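Local coordinates for protein CysE, serine acetyltransferase (Brucella abortus, PDB 4HZD) that probably catalyses acetyl transfer from acetyl-coenzyme A to serine, yielding O-acetylserine on the route to cysteine, at residues R125-L130 with Y140-R145; Y42-N47 with M56-E61; G38-A43 with P111-K116; R92-A97 with H119-H124. All coordinates share one frame; numbering follows the deposited sequence.

Interaction 1. Residues R125-L130 with Y140-R145; sequences RLAHWL and YYLQSR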
# COMPACT_ATOMS: atom_id res chain seq x y z
N ARG A 125 -6.85 11.63 -23.05
CA ARG A 125 -7.72 12.80 -23.07
C ARG A 125 -7.42 13.72 -21.86
O ARG A 125 -7.34 14.94 -22.00
CB ARG A 125 -9.19 12.35 -23.06
CG ARG A 125 -9.56 11.53 -24.30
CD ARG A 125 -11.06 11.54 -24.62
NE ARG A 125 -11.42 10.44 -25.54
CZ ARG A 125 -11.17 10.44 -26.86
NH1 ARG A 125 -10.52 11.46 -27.42
NH2 ARG A 125 -11.56 9.43 -27.61
N LEU A 126 -7.26 13.13 -20.68
CA LEU A 126 -6.89 13.90 -19.48
C LEU A 126 -5.55 14.58 -19.67
O LEU A 126 -5.44 15.79 -19.49
CB LEU A 126 -6.85 12.99 -18.23
CG LEU A 126 -6.47 13.72 -16.91
CD1 LEU A 126 -7.35 14.98 -16.73
CD2 LEU A 126 -6.57 12.77 -15.70
N ALA A 127 -4.53 13.80 -20.01
CA ALA A 127 -3.18 14.32 -20.24
C ALA A 127 -3.13 15.45 -21.28
O ALA A 127 -2.38 16.44 -21.13
CB ALA A 127 -2.24 13.16 -20.64
N HIS A 128 -3.91 15.30 -22.33
CA HIS A 128 -3.95 16.25 -23.46
C HIS A 128 -4.48 17.61 -22.99
O HIS A 128 -3.91 18.66 -23.28
CB HIS A 128 -4.78 15.68 -24.62
CG HIS A 128 -4.85 16.59 -25.84
ND1 HIS A 128 -3.79 16.78 -26.67
CD2 HIS A 128 -5.90 17.38 -26.35
CE1 HIS A 128 -4.15 17.64 -27.66
NE2 HIS A 128 -5.44 18.00 -27.46
N TRP A 129 -5.60 17.57 -22.29
CA TRP A 129 -6.17 18.77 -21.68
C TRP A 129 -5.17 19.48 -20.73
O TRP A 129 -4.94 20.72 -20.82
CB TRP A 129 -7.48 18.38 -20.97
CG TRP A 129 -8.15 19.55 -20.30
CD1 TRP A 129 -8.73 20.67 -20.92
CD2 TRP A 129 -8.24 19.82 -18.87
NE1 TRP A 129 -9.20 21.55 -19.97
CE2 TRP A 129 -8.93 21.11 -18.73
CE3 TRP A 129 -7.84 19.14 -17.72
CZ2 TRP A 129 -9.19 21.65 -17.49
CZ3 TRP A 129 -8.13 19.69 -16.47
CH2 TRP A 129 -8.79 20.92 -16.36
N LEU A 130 -4.58 18.70 -19.81
CA LEU A 130 -3.56 19.23 -18.87
C LEU A 130 -2.42 19.90 -19.62
O LEU A 130 -1.98 20.98 -19.24
CB LEU A 130 -3.00 18.09 -17.97
CG LEU A 130 -4.06 17.58 -16.98
CD1 LEU A 130 -3.54 16.40 -16.20
CD2 LEU A 130 -4.48 18.67 -16.00
N TYR A 140 2.93 14.76 -18.53
CA TYR A 140 3.99 13.79 -18.76
C TYR A 140 3.91 12.66 -17.74
O TYR A 140 4.19 11.49 -18.04
CB TYR A 140 5.39 14.42 -18.68
CG TYR A 140 5.75 15.41 -19.78
CD1 TYR A 140 5.28 15.26 -21.10
CD2 TYR A 140 6.58 16.50 -19.50
CE1 TYR A 140 5.63 16.19 -22.09
CE2 TYR A 140 6.92 17.42 -20.47
CZ TYR A 140 6.46 17.27 -21.76
OH TYR A 140 6.84 18.22 -22.69
N TYR A 141 3.50 13.01 -16.52
CA TYR A 141 3.33 12.01 -15.49
C TYR A 141 2.27 10.99 -15.91
O TYR A 141 2.44 9.79 -15.73
CB TYR A 141 3.01 12.61 -14.09
CG TYR A 141 2.88 11.53 -13.09
CD1 TYR A 141 4.01 10.95 -12.50
CD2 TYR A 141 1.63 10.97 -12.79
CE1 TYR A 141 3.89 9.91 -11.61
CE2 TYR A 141 1.51 9.91 -11.88
CZ TYR A 141 2.65 9.38 -11.31
OH TYR A 141 2.58 8.34 -10.42
N LEU A 142 1.14 11.46 -16.39
CA LEU A 142 0.11 10.55 -16.86
C LEU A 142 0.60 9.68 -18.06
O LEU A 142 0.37 8.44 -18.11
CB LEU A 142 -1.13 11.37 -17.27
CG LEU A 142 -1.93 11.97 -16.10
CD1 LEU A 142 -2.92 12.99 -16.65
CD2 LEU A 142 -2.63 10.85 -15.33
N GLN A 143 1.25 10.32 -19.03
CA GLN A 143 1.83 9.61 -20.19
C GLN A 143 2.77 8.50 -19.70
O GLN A 143 2.70 7.37 -20.19
CB GLN A 143 2.63 10.56 -21.10
CG GLN A 143 3.39 9.83 -22.21
CD GLN A 143 4.41 10.71 -22.93
OE1 GLN A 143 4.71 11.82 -22.48
NE2 GLN A 143 4.90 10.25 -24.08
N SER A 144 3.58 8.83 -18.71
CA SER A 144 4.55 7.91 -18.13
C SER A 144 3.88 6.77 -17.43
O SER A 144 4.24 5.58 -17.61
CB SER A 144 5.49 8.65 -17.14
OG SER A 144 6.35 7.72 -16.50
N ARG A 145 2.87 7.11 -16.62
CA ARG A 145 2.14 6.07 -15.92
C ARG A 145 1.33 5.18 -16.88
O ARG A 145 1.26 3.95 -16.73
CB ARG A 145 1.26 6.71 -14.83
CG ARG A 145 0.70 5.68 -13.89
CD ARG A 145 1.68 5.29 -12.78
NE ARG A 145 0.90 4.40 -11.95
CZ ARG A 145 1.25 3.19 -11.55
NH1 ARG A 145 2.44 2.68 -11.83
NH2 ARG A 145 0.39 2.51 -10.83
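In the helical hairpin formed by helices 116-132 and 136-149, L142 of the second arm reaches across to L126, A127 and L130 of the first. L142 CD1 does most of the touching: it lies 3.5 Å from L130 CD1, a little tighter than usual van der Waals contact, and 3.6 Å from L126 CG. L126 meets it with this branch point, CD2 being slightly farther off, and L130 with its CD1 methyl; both side chains cross L142 at about a right angle. At the small A127 the backbones come nearest: A127 CA is 6.0 Å from L142 CA, and A127 CB is 4.0 Å from L142 CB. The two short helical segments are nearly antiparallel (157°), as expected of a hairpin whose arms are joined by a brief turn. L142 CG is anti to its carbonyl carbon (chi1 -73°), which swings CD1 onto the opposite helix. L126 also packs on M80 of helix 70-83. The neighbouring faces of helix 136-149 are turned to a second subunit: Y141 meets F40 of that subunit edge-to-face, and S144 OG is hydrogen-bonded to its Y114 O.

Interaction 2. Residues Y42-N47 with M56-E61; sequences YATILN and MHRIAE
A43 and T44 meet H57 and R58 where helix 38-46 runs against helix 51-63. Starting at Y42, the backbone makes a wider, pi-type turn, closed by N47 N donating to Y42 O at 2.7 Å. At A43, the carbonyl oxygen stands 3.5 Å above the centre of the H57 ring. A43 O is also 3.5 Å from H57 NE2, but it lies over the ring face and the angle does not suit a hydrogen bond; A43 O is instead held by Q48 NE2 and by Q75 NE2 of a third subunit. The opposite ring face carries E61 CG, 3.5 Å above the plane toward the rim, sandwiching the imidazole between the carbonyl and a methylene. H57 CG is anti to the backbone N (chi1 174°), which carries the ring across to the other helix. T44 comes next, pressing T44 CB to 3.5 Å from H57 CD2, with CG2 close by. T44 OG1 lies 4.1 Å from R58 CD and is buried without a polar partner. The R58 guanidinium group continues beyond: NE is hydrogen-bonded to L113 O, and NH1 forms a salt bridge with D67 of a fourth subunit. I45 starts with its CB directed away from 56-61, and its side chain packs on I23 and A27 of helix 18-33. With segment axes 148° apart, this is an antiparallel helical hairpin of the all-helical N-terminal region of serine acetyltransferases.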
# COMPACT_ATOMS: atom_id res chain seq x y z
N TYR A 42 -18.97 -2.48 -6.32
CA TYR A 42 -19.72 -1.37 -5.68
C TYR A 42 -18.93 -0.08 -5.68
O TYR A 42 -19.48 0.98 -5.96
CB TYR A 42 -20.16 -1.74 -4.24
CG TYR A 42 -21.54 -2.40 -4.26
CD1 TYR A 42 -21.70 -3.66 -4.82
CD2 TYR A 42 -22.67 -1.75 -3.78
CE1 TYR A 42 -22.92 -4.27 -4.90
CE2 TYR A 42 -23.92 -2.37 -3.83
CZ TYR A 42 -24.03 -3.63 -4.38
OH TYR A 42 -25.20 -4.30 -4.48
N ALA A 43 -17.63 -0.17 -5.36
CA ALA A 43 -16.81 1.04 -5.26
C ALA A 43 -16.57 1.63 -6.64
O ALA A 43 -16.41 2.86 -6.79
CB ALA A 43 -15.49 0.73 -4.59
N THR A 44 -16.54 0.77 -7.66
CA THR A 44 -16.29 1.32 -8.98
C THR A 44 -17.52 1.66 -9.83
O THR A 44 -17.45 2.58 -10.62
CB THR A 44 -15.08 0.72 -9.80
OG1 THR A 44 -15.38 0.50 -11.19
CG2 THR A 44 -14.26 -0.33 -9.10
N ILE A 45 -18.62 0.92 -9.65
CA ILE A 45 -19.84 1.19 -10.42
C ILE A 45 -21.01 1.56 -9.50
O ILE A 45 -21.58 2.64 -9.63
CB ILE A 45 -20.29 -0.08 -11.20
CG1 ILE A 45 -19.19 -0.60 -12.16
CG2 ILE A 45 -21.65 0.13 -11.85
CD1 ILE A 45 -18.90 0.28 -13.36
N LEU A 46 -21.40 0.64 -8.61
CA LEU A 46 -22.74 0.73 -8.00
C LEU A 46 -22.91 1.91 -7.03
O LEU A 46 -23.98 2.49 -6.96
CB LEU A 46 -23.17 -0.61 -7.43
CG LEU A 46 -23.47 -1.61 -8.56
CD1 LEU A 46 -23.45 -3.04 -8.08
CD2 LEU A 46 -24.79 -1.30 -9.25
N ASN A 47 -21.85 2.30 -6.33
CA ASN A 47 -21.91 3.49 -5.48
C ASN A 47 -21.76 4.80 -6.26
O ASN A 47 -21.88 5.86 -5.66
CB ASN A 47 -20.82 3.49 -4.37
CG ASN A 47 -20.98 2.38 -3.35
OD1 ASN A 47 -22.04 1.78 -3.24
ND2 ASN A 47 -19.91 2.09 -2.59
N MET A 56 -13.84 7.56 -14.36
CA MET A 56 -12.76 8.31 -13.65
C MET A 56 -12.20 7.55 -12.47
O MET A 56 -10.96 7.50 -12.30
CB MET A 56 -13.24 9.70 -13.18
CG MET A 56 -13.63 10.58 -14.35
SD MET A 56 -14.17 12.24 -13.95
CE MET A 56 -15.22 11.95 -12.54
N HIS A 57 -13.09 6.94 -11.67
CA HIS A 57 -12.66 6.14 -10.54
C HIS A 57 -11.86 4.91 -10.96
O HIS A 57 -10.77 4.69 -10.43
CB HIS A 57 -13.84 5.72 -9.69
CG HIS A 57 -13.47 4.77 -8.58
ND1 HIS A 57 -13.30 5.18 -7.31
CD2 HIS A 57 -13.27 3.41 -8.58
CE1 HIS A 57 -13.00 4.13 -6.53
NE2 HIS A 57 -12.97 3.04 -7.31
N ARG A 58 -12.39 4.11 -11.88
CA ARG A 58 -11.62 2.96 -12.39
C ARG A 58 -10.23 3.35 -12.85
O ARG A 58 -9.21 2.72 -12.45
CB ARG A 58 -12.36 2.29 -13.55
CG ARG A 58 -11.62 1.07 -14.10
CD ARG A 58 -11.87 -0.12 -13.17
NE ARG A 58 -10.88 -1.20 -13.28
CZ ARG A 58 -9.90 -1.42 -12.41
NH1 ARG A 58 -9.72 -0.58 -11.41
NH2 ARG A 58 -9.08 -2.46 -12.55
N ILE A 59 -10.15 4.40 -13.67
CA ILE A 59 -8.89 4.77 -14.27
C ILE A 59 -7.94 5.32 -13.21
O ILE A 59 -6.76 4.97 -13.20
CB ILE A 59 -9.05 5.75 -15.44
CG1 ILE A 59 -9.83 5.08 -16.59
CG2 ILE A 59 -7.67 6.10 -15.96
CD1 ILE A 59 -10.15 6.03 -17.71
N ALA A 60 -8.47 6.18 -12.32
CA ALA A 60 -7.69 6.70 -11.22
C ALA A 60 -7.05 5.58 -10.37
O ALA A 60 -5.86 5.68 -10.03
CB ALA A 60 -8.49 7.70 -10.37
N GLU A 61 -7.80 4.51 -10.09
CA GLU A 61 -7.34 3.38 -9.27
C GLU A 61 -6.27 2.58 -9.99
O GLU A 61 -5.33 2.10 -9.36
CB GLU A 61 -8.50 2.42 -8.87
CG GLU A 61 -9.50 2.98 -7.84
CD GLU A 61 -8.84 3.50 -6.58
OE1 GLU A 61 -8.20 2.70 -5.88
OE2 GLU A 61 -8.91 4.72 -6.30

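Interaction 3. Residues G38-A43 with P111-K116; sequences GAFLYA and PVLYLK
F40 and L41 on helix 38-46 reach L113 and Y114 at the end of the short helix 109-113, inside the all-helical N-terminal region of this serine acetyltransferase. From the F40 backbone, CB points toward 111-116, and CG lies anti to the backbone N (chi1 179°), which carries the ring out to the other segment, where its CE2 and CZ make the contacts. Of these ring atoms, CE2 meets the tyrosine: F40 CE2 is 4.0 Å from Y114 CE1, which sits at the edge of the phenyl ring, near its plane. The Y114 hydroxyl oxygen is only slightly farther from the same carbon. One position on, at the tip, F40 CZ is 4.1 Å from L113 CD2, which approaches obliquely as the phenyl and the leucine side chain pass each other head to tail. The fork of L113 thereby serves both neighbours, because its other branch takes L41: L113 CD1 is 3.7 Å from L41 CD2, with the two leucines crossing at about a right angle. The aromatic end of the contact is completed by a fourth subunit, where Y114 OH is hydrogen-bonded to D137 OD1 of that subunit. Y114 also packs against the preceding residue of its own segment: L113 CB lies 3.5 Å above the plane of the Y114 ring, over its centre.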
# COMPACT_ATOMS: atom_id res chain seq x y z
N GLY A 38 -17.65 -7.87 -4.61
CA GLY A 38 -18.60 -6.77 -4.24
C GLY A 38 -17.90 -5.47 -3.94
O GLY A 38 -18.39 -4.43 -4.35
N ALA A 39 -16.75 -5.52 -3.24
CA ALA A 39 -16.04 -4.27 -2.97
C ALA A 39 -15.64 -3.60 -4.27
O ALA A 39 -15.83 -2.39 -4.44
CB ALA A 39 -14.83 -4.52 -2.09
N PHE A 40 -15.08 -4.39 -5.20
CA PHE A 40 -14.67 -3.84 -6.51
C PHE A 40 -15.82 -3.23 -7.30
O PHE A 40 -15.75 -2.09 -7.78
CB PHE A 40 -14.03 -4.99 -7.32
CG PHE A 40 -13.56 -4.59 -8.71
CD1 PHE A 40 -12.71 -3.49 -8.89
CD2 PHE A 40 -13.90 -5.37 -9.82
CE1 PHE A 40 -12.28 -3.16 -10.19
CE2 PHE A 40 -13.45 -5.06 -11.09
CZ PHE A 40 -12.62 -3.95 -11.27
N LEU A 41 -16.88 -3.98 -7.44
CA LEU A 41 -17.98 -3.58 -8.28
C LEU A 41 -18.84 -2.50 -7.65
O LEU A 41 -19.39 -1.68 -8.38
CB LEU A 41 -18.80 -4.79 -8.67
CG LEU A 41 -18.06 -5.81 -9.54
CD1 LEU A 41 -18.81 -7.13 -9.52
CD2 LEU A 41 -17.94 -5.27 -10.97
N TYR A 42 -18.97 -2.48 -6.32
CA TYR A 42 -19.72 -1.37 -5.68
C TYR A 42 -18.93 -0.08 -5.68
O TYR A 42 -19.48 0.98 -5.96
CB TYR A 42 -20.16 -1.74 -4.24
CG TYR A 42 -21.54 -2.40 -4.26
CD1 TYR A 42 -21.70 -3.66 -4.82
CD2 TYR A 42 -22.67 -1.75 -3.78
CE1 TYR A 42 -22.92 -4.27 -4.90
CE2 TYR A 42 -23.92 -2.37 -3.83
CZ TYR A 42 -24.03 -3.63 -4.38
OH TYR A 42 -25.20 -4.30 -4.48
N ALA A 43 -17.63 -0.17 -5.36
CA ALA A 43 -16.81 1.04 -5.26
C ALA A 43 -16.57 1.63 -6.64
O ALA A 43 -16.41 2.86 -6.79
CB ALA A 43 -15.49 0.73 -4.59
N PRO A 111 -15.41 -2.76 -21.36
CA PRO A 111 -14.34 -1.72 -21.43
C PRO A 111 -14.16 -0.87 -20.15
O PRO A 111 -13.01 -0.53 -19.77
CB PRO A 111 -14.81 -0.80 -22.59
CG PRO A 111 -16.27 -1.17 -22.83
CD PRO A 111 -16.38 -2.62 -22.46
N VAL A 112 -15.27 -0.51 -19.52
CA VAL A 112 -15.22 0.33 -18.33
C VAL A 112 -14.35 -0.32 -17.26
O VAL A 112 -13.45 0.33 -16.67
CB VAL A 112 -16.63 0.61 -17.80
CG1 VAL A 112 -16.55 1.35 -16.47
CG2 VAL A 112 -17.40 1.43 -18.83
N LEU A 113 -14.52 -1.62 -17.05
CA LEU A 113 -13.75 -2.24 -15.95
C LEU A 113 -12.41 -2.81 -16.35
O LEU A 113 -11.49 -2.81 -15.54
CB LEU A 113 -14.55 -3.35 -15.28
CG LEU A 113 -15.84 -2.92 -14.62
CD1 LEU A 113 -16.52 -4.22 -14.20
CD2 LEU A 113 -15.56 -2.01 -13.42
N TYR A 114 -12.31 -3.34 -17.58
CA TYR A 114 -11.25 -4.32 -17.90
C TYR A 114 -10.25 -3.90 -18.98
O TYR A 114 -9.04 -4.19 -18.88
CB TYR A 114 -11.84 -5.72 -18.18
CG TYR A 114 -12.73 -6.23 -17.08
CD1 TYR A 114 -12.26 -6.33 -15.75
CD2 TYR A 114 -14.08 -6.57 -17.32
CE1 TYR A 114 -13.10 -6.74 -14.72
CE2 TYR A 114 -14.92 -7.00 -16.30
CZ TYR A 114 -14.42 -7.11 -15.00
OH TYR A 114 -15.24 -7.51 -13.97
N LEU A 115 -10.72 -3.19 -20.00
CA LEU A 115 -9.91 -3.08 -21.20
C LEU A 115 -8.97 -1.88 -21.16
O LEU A 115 -9.39 -0.71 -21.20
CB LEU A 115 -10.74 -3.18 -22.47
CG LEU A 115 -11.75 -4.35 -22.40
CD1 LEU A 115 -12.79 -4.22 -23.50
CD2 LEU A 115 -11.06 -5.71 -22.38
N LYS A 116 -7.68 -2.19 -21.06
CA LYS A 116 -6.67 -1.15 -20.88
C LYS A 116 -6.59 -0.19 -22.06
O LYS A 116 -6.26 0.97 -21.89
CB LYS A 116 -5.28 -1.76 -20.52
CG LYS A 116 -4.58 -2.45 -21.67
CD LYS A 116 -3.35 -3.25 -21.18
CE LYS A 116 -2.45 -3.61 -22.37
NZ LYS A 116 -1.42 -4.61 -21.95

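Interaction 4. Residues R92-A97 with H119-H124; sequences RVDIQA and HAIQTH
D94 and Q122 join helices 87-101 and 116-132 by a hydrogen bond between side chains. Q122 NE2 donates to D94 OD2 at 2.9 Å, nearly straight at 167°. The acceptor lies in the amide plane and offers its anti lone pair, away from OD1, while the carboxylate and amide planes are turned 36° apart. A bend at chi2 of Q122 (-47°) brings its amide round to the aspartate. I121 CG2 lies against the same oxygen, 3.5 Å from D94 OD2. That carboxylate is well gripped: OD2 also forms a salt bridge with R125 NH2, and OD1 accepts from L164 N, which together would probably keep D94 charged although buried. Q122 OE1 is fixed in turn by W87 NE1. Away from this polar knot the helices are loosely apposed, with D94 CA and I121 CA, the nearest pair, still 8.6 Å apart. R92 and Q96, partly exposed, take no part in the contact; R92 instead forms salt bridges with D17 and E52. Around the contact, I95 rests on I19 of helix 18-33, Q122 and T123 on I59 of helix 51-63, and A120 and H124 on strand 152-154.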
# COMPACT_ATOMS: atom_id res chain seq x y z
N ARG A 92 -18.84 7.62 -23.98
CA ARG A 92 -19.95 6.78 -24.42
C ARG A 92 -19.80 6.27 -25.87
O ARG A 92 -20.11 5.10 -26.16
CB ARG A 92 -21.30 7.52 -24.24
CG ARG A 92 -21.92 7.36 -22.83
CD ARG A 92 -23.05 8.36 -22.57
NE ARG A 92 -23.52 8.37 -21.17
CZ ARG A 92 -22.95 9.05 -20.16
NH1 ARG A 92 -21.83 9.75 -20.33
NH2 ARG A 92 -23.49 9.00 -18.94
N VAL A 93 -19.34 7.12 -26.78
CA VAL A 93 -19.04 6.66 -28.14
C VAL A 93 -17.83 5.69 -28.14
O VAL A 93 -17.82 4.69 -28.88
CB VAL A 93 -18.90 7.79 -29.18
CG1 VAL A 93 -20.20 8.58 -29.27
CG2 VAL A 93 -17.78 8.74 -28.84
N ASP A 94 -16.84 5.95 -27.29
CA ASP A 94 -15.68 5.05 -27.16
C ASP A 94 -16.10 3.68 -26.63
O ASP A 94 -15.60 2.64 -27.07
CB ASP A 94 -14.58 5.66 -26.28
CG ASP A 94 -13.83 6.80 -26.95
OD1 ASP A 94 -13.95 7.03 -28.18
OD2 ASP A 94 -13.09 7.49 -26.24
N ILE A 95 -17.01 3.68 -25.65
CA ILE A 95 -17.59 2.44 -25.11
C ILE A 95 -18.40 1.70 -26.19
O ILE A 95 -18.25 0.48 -26.38
CB ILE A 95 -18.47 2.73 -23.87
CG1 ILE A 95 -17.62 3.13 -22.65
CG2 ILE A 95 -19.35 1.53 -23.52
CD1 ILE A 95 -18.49 3.55 -21.46
N GLN A 96 -19.25 2.46 -26.89
CA GLN A 96 -20.02 1.93 -28.01
C GLN A 96 -19.14 1.35 -29.13
O GLN A 96 -19.50 0.32 -29.70
CB GLN A 96 -21.06 2.97 -28.53
CG GLN A 96 -22.04 2.41 -29.56
CD GLN A 96 -23.15 1.55 -28.95
OE1 GLN A 96 -23.61 1.78 -27.83
NE2 GLN A 96 -23.58 0.55 -29.70
N ALA A 97 -17.97 1.94 -29.39
CA ALA A 97 -17.00 1.37 -30.34
C ALA A 97 -16.57 -0.05 -29.97
O ALA A 97 -16.52 -0.93 -30.84
CB ALA A 97 -15.77 2.26 -30.48
N HIS A 119 -9.08 2.41 -21.13
CA HIS A 119 -8.51 3.20 -20.02
C HIS A 119 -7.42 4.12 -20.54
O HIS A 119 -7.35 5.30 -20.14
CB HIS A 119 -7.95 2.30 -18.92
CG HIS A 119 -8.96 1.36 -18.33
ND1 HIS A 119 -8.66 0.11 -17.96
CD2 HIS A 119 -10.32 1.50 -18.13
CE1 HIS A 119 -9.77 -0.50 -17.50
NE2 HIS A 119 -10.78 0.36 -17.60
N ALA A 120 -6.57 3.63 -21.45
CA ALA A 120 -5.54 4.51 -22.03
C ALA A 120 -6.12 5.68 -22.80
O ALA A 120 -5.55 6.77 -22.81
CB ALA A 120 -4.58 3.74 -22.90
N ILE A 121 -7.19 5.46 -23.54
CA ILE A 121 -7.71 6.55 -24.36
C ILE A 121 -8.12 7.74 -23.49
O ILE A 121 -7.77 8.90 -23.77
CB ILE A 121 -8.89 6.10 -25.23
CG1 ILE A 121 -8.42 5.23 -26.39
CG2 ILE A 121 -9.61 7.29 -25.84
CD1 ILE A 121 -9.57 4.39 -26.94
N GLN A 122 -8.87 7.45 -22.43
CA GLN A 122 -9.37 8.51 -21.54
C GLN A 122 -8.23 9.13 -20.74
O GLN A 122 -8.22 10.34 -20.48
CB GLN A 122 -10.50 8.00 -20.63
CG GLN A 122 -11.51 7.09 -21.31
CD GLN A 122 -12.02 7.63 -22.66
OE1 GLN A 122 -12.06 8.86 -22.88
NE2 GLN A 122 -12.43 6.74 -23.53
N THR A 123 -7.23 8.32 -20.40
CA THR A 123 -6.03 8.85 -19.74
C THR A 123 -5.35 9.83 -20.67
O THR A 123 -5.00 10.92 -20.24
CB THR A 123 -5.03 7.75 -19.29
OG1 THR A 123 -5.68 6.84 -18.41
CG2 THR A 123 -3.85 8.38 -18.55
N HIS A 124 -5.25 9.51 -21.98
CA HIS A 124 -4.72 10.50 -22.90
C HIS A 124 -5.53 11.77 -22.97
O HIS A 124 -4.97 12.86 -23.01
CB HIS A 124 -4.60 9.98 -24.33
CG HIS A 124 -4.21 11.08 -25.29
ND1 HIS A 124 -2.98 11.66 -25.25
CD2 HIS A 124 -4.96 11.79 -26.23
CE1 HIS A 124 -2.93 12.64 -26.18
NE2 HIS A 124 -4.14 12.72 -26.77

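All four contacts are buried, yet they differ in chemistry and surroundings. Interaction 4, nearest the centre of the chain and touched by no other subunit, is polar; interaction 1 is purely apolar between its segments, and interaction 3 is leucine and aromatic packing. Interaction 2 sets a carbonyl and a threonine against an imidazole. Interactions 2 and 3 share helix 38-46, sit with centres about 6 Å apart, and both reach other subunits. Interactions 1 and 4 share helix 116-132. In each of these pairs a polar side chain of one contact reaches into the other. H119 NE2, bonded to V112 O, connects interaction 4 to interaction 3.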